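Long-range contact in probable uracil-DNA glycosylase (Acanthamoeba polyphaga mimivirus, PDB 5X55), which belongs to the uracil-DNA glycosylase superfamily and has the parallel four-stranded sheet flanked by helices found in that family: residues Y101-A106 and V211-P216. Numbering follows the deposited sequence.
Sequences YILIDA and VPLNCP
Leu-213 lies across from Asp-105 with its backbone hydrogen-bonded to the residues on either side of that aspartate, a single parallel beta bridge between the chain leaving a helix and a turning loop. Its N-H reaches Ile-104 O at 2.7 Å, and its carbonyl O receives Ala-106 N at 3.0 Å, the straighter of the two bonds (167°). Pro-212 opens the turn and offers its ring to Ile-104. The tight side carries Ile-104, Pro-212 and Cys-215, all buried: Ile-104 runs alongside the proline and sets CG2 against Pro-212 CB at 3.6 Å. The first torsion puts that methyl anti to the backbone N and thereby onto the proline ring. The short Ala-106 lets the backbones come close, its CB 3.8 Å from Cys-215 SG, a soft, weakly polar partner. The outer side is more open to solvent: a well-held polar pair and a sparse leucine touch. Asn-214 takes the third position of the type II turn from Pro-212 to Cys-215, where asparagine tolerates the positive phi (62°), and its ND2 donates to Asp-105 OD1 at 2.8 Å. The donor comes from above the carboxylate, whose plane is turned 59° from the amide. Asp-105 OD1 also accepts from Asn-107 N and OD2 from Asn-108 ND2, which together should fix the carboxylate's rotation. Exposed Leu-103 touches loosely, CD1 to Leu-213 CD1 at 3.9 Å. The contact ties the exit of helix 98-102, whose Ile-102 packs against helices 173-177 and 244-248, to the loop between strand 185-189 of the parallel sheet and helix 219-230.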
loop_
_atom_site.group_PDB
_atom_site.type_symbol
_atom_site.label_atom_id
_atom_site.label_comp_id
_atom_site.label_asym_id
_atom_site.label_seq_id
_atom_site.Cartn_x
_atom_site.Cartn_y
_atom_site.Cartn_z
ATOM N N TYR A 101 16.000 -1.392 1.014
ATOM C CA TYR A 101 14.679 -1.393 1.633
ATOM C C TYR A 101 13.609 -2.006 0.742
ATOM O O TYR A 101 12.691 -2.662 1.245
ATOM C CB TYR A 101 14.238 0.032 1.986
ATOM C CG TYR A 101 15.108 0.751 2.987
ATOM C CD1 TYR A 101 14.955 0.537 4.348
ATOM C CD2 TYR A 101 16.062 1.669 2.570
ATOM C CE1 TYR A 101 15.744 1.193 5.268
ATOM C CE2 TYR A 101 16.853 2.342 3.481
ATOM C CZ TYR A 101 16.689 2.103 4.833
ATOM O OH TYR A 101 17.485 2.768 5.743
ATOM N N ILE A 102 13.662 -1.771 -0.567
ATOM C CA ILE A 102 12.505 -2.143 -1.370
ATOM C C ILE A 102 12.740 -3.492 -2.048
ATOM O O ILE A 102 11.790 -4.251 -2.274
ATOM C CB ILE A 102 12.133 -1.035 -2.382
ATOM C CG1 ILE A 102 10.734 -1.282 -2.948
ATOM C CG2 ILE A 102 13.138 -0.916 -3.510
ATOM C CD1 ILE A 102 9.625 -1.076 -1.935
ATOM N N LEU A 103 13.993 -3.821 -2.359
ATOM C CA LEU A 103 14.300 -5.100 -3.002
ATOM C C LEU A 103 14.846 -6.064 -1.952
ATOM O O LEU A 103 16.053 -6.250 -1.800
ATOM C CB LEU A 103 15.275 -4.908 -4.155
ATOM C CG LEU A 103 15.489 -6.212 -4.916
ATOM C CD1 LEU A 103 14.222 -6.545 -5.670
ATOM C CD2 LEU A 103 16.686 -6.151 -5.846
ATOM N N ILE A 104 13.929 -6.718 -1.243
ATOM C CA ILE A 104 14.236 -7.458 -0.024
ATOM C C ILE A 104 14.375 -8.946 -0.325
ATOM O O ILE A 104 13.556 -9.528 -1.050
ATOM C CB ILE A 104 13.137 -7.209 1.025
ATOM C CG1 ILE A 104 13.152 -5.758 1.468
ATOM C CG2 ILE A 104 13.286 -8.134 2.228
ATOM C CD1 ILE A 104 11.954 -5.429 2.298
ATOM N N ASP A 105 15.387 -9.572 0.264
ATOM C CA ASP A 105 15.602 -11.011 0.156
ATOM C C ASP A 105 15.315 -11.653 1.509
ATOM O O ASP A 105 15.971 -11.323 2.509
ATOM C CB ASP A 105 17.030 -11.304 -0.297
ATOM C CG ASP A 105 17.341 -12.791 -0.367
ATOM O OD1 ASP A 105 16.414 -13.637 -0.367
ATOM O OD2 ASP A 105 18.542 -13.114 -0.444
ATOM N N ALA A 106 14.332 -12.561 1.543
ATOM C CA ALA A 106 13.994 -13.224 2.806
ATOM C C ALA A 106 15.173 -14.024 3.369
ATOM O O ALA A 106 15.305 -14.146 4.589
ATOM C CB ALA A 106 12.771 -14.123 2.627
ATOM N N VAL A 211 5.714 -8.830 -1.507
ATOM C CA VAL A 211 6.421 -9.655 -0.522
ATOM C C VAL A 211 7.895 -9.746 -0.906
ATOM O O VAL A 211 8.258 -9.593 -2.081
ATOM C CB VAL A 211 5.818 -11.079 -0.410
ATOM C CG1 VAL A 211 4.403 -11.037 0.164
ATOM C CG2 VAL A 211 5.854 -11.812 -1.751
ATOM N N PRO A 212 8.770 -10.032 0.072
ATOM C CA PRO A 212 10.200 -10.183 -0.231
ATOM C C PRO A 212 10.457 -11.286 -1.237
ATOM O O PRO A 212 9.655 -12.212 -1.405
ATOM C CB PRO A 212 10.820 -10.537 1.125
ATOM C CG PRO A 212 9.874 -9.955 2.126
ATOM C CD PRO A 212 8.511 -10.158 1.517
ATOM N N LEU A 213 11.606 -11.168 -1.904
ATOM C CA LEU A 213 12.115 -12.249 -2.740
ATOM C C LEU A 213 12.262 -13.528 -1.920
ATOM O O LEU A 213 12.516 -13.486 -0.717
ATOM C CB LEU A 213 13.471 -11.863 -3.330
ATOM C CG LEU A 213 13.505 -10.635 -4.238
ATOM C CD1 LEU A 213 14.936 -10.189 -4.453
ATOM C CD2 LEU A 213 12.829 -10.929 -5.562
ATOM N N ASN A 214 12.112 -14.672 -2.591
ATOM C CA ASN A 214 12.225 -15.990 -1.965
ATOM C C ASN A 214 11.165 -16.207 -0.884
ATOM O O ASN A 214 11.402 -16.918 0.096
ATOM C CB ASN A 214 13.627 -16.216 -1.389
ATOM C CG ASN A 214 14.685 -16.306 -2.462
ATOM O OD1 ASN A 214 14.501 -16.987 -3.474
ATOM N ND2 ASN A 214 15.803 -15.614 -2.254
ATOM N N CYS A 215 10.009 -15.565 -1.035
ATOM C CA CYS A 215 8.769 -15.862 -0.325
ATOM C C CYS A 215 7.756 -16.415 -1.315
ATOM O O CYS A 215 7.849 -16.161 -2.521
ATOM C CB CYS A 215 8.159 -14.613 0.340
ATOM S SG CYS A 215 9.049 -13.903 1.742
ATOM N N PRO A 216 6.765 -17.165 -0.846
ATOM C CA PRO A 216 5.679 -17.563 -1.747
ATOM C C PRO A 216 4.943 -16.338 -2.279
ATOM O O PRO A 216 4.782 -15.341 -1.580
ATOM C CB PRO A 216 4.780 -18.432 -0.861
ATOM C CG PRO A 216 5.693 -18.932 0.233
ATOM C CD PRO A 216 6.677 -17.818 0.471
#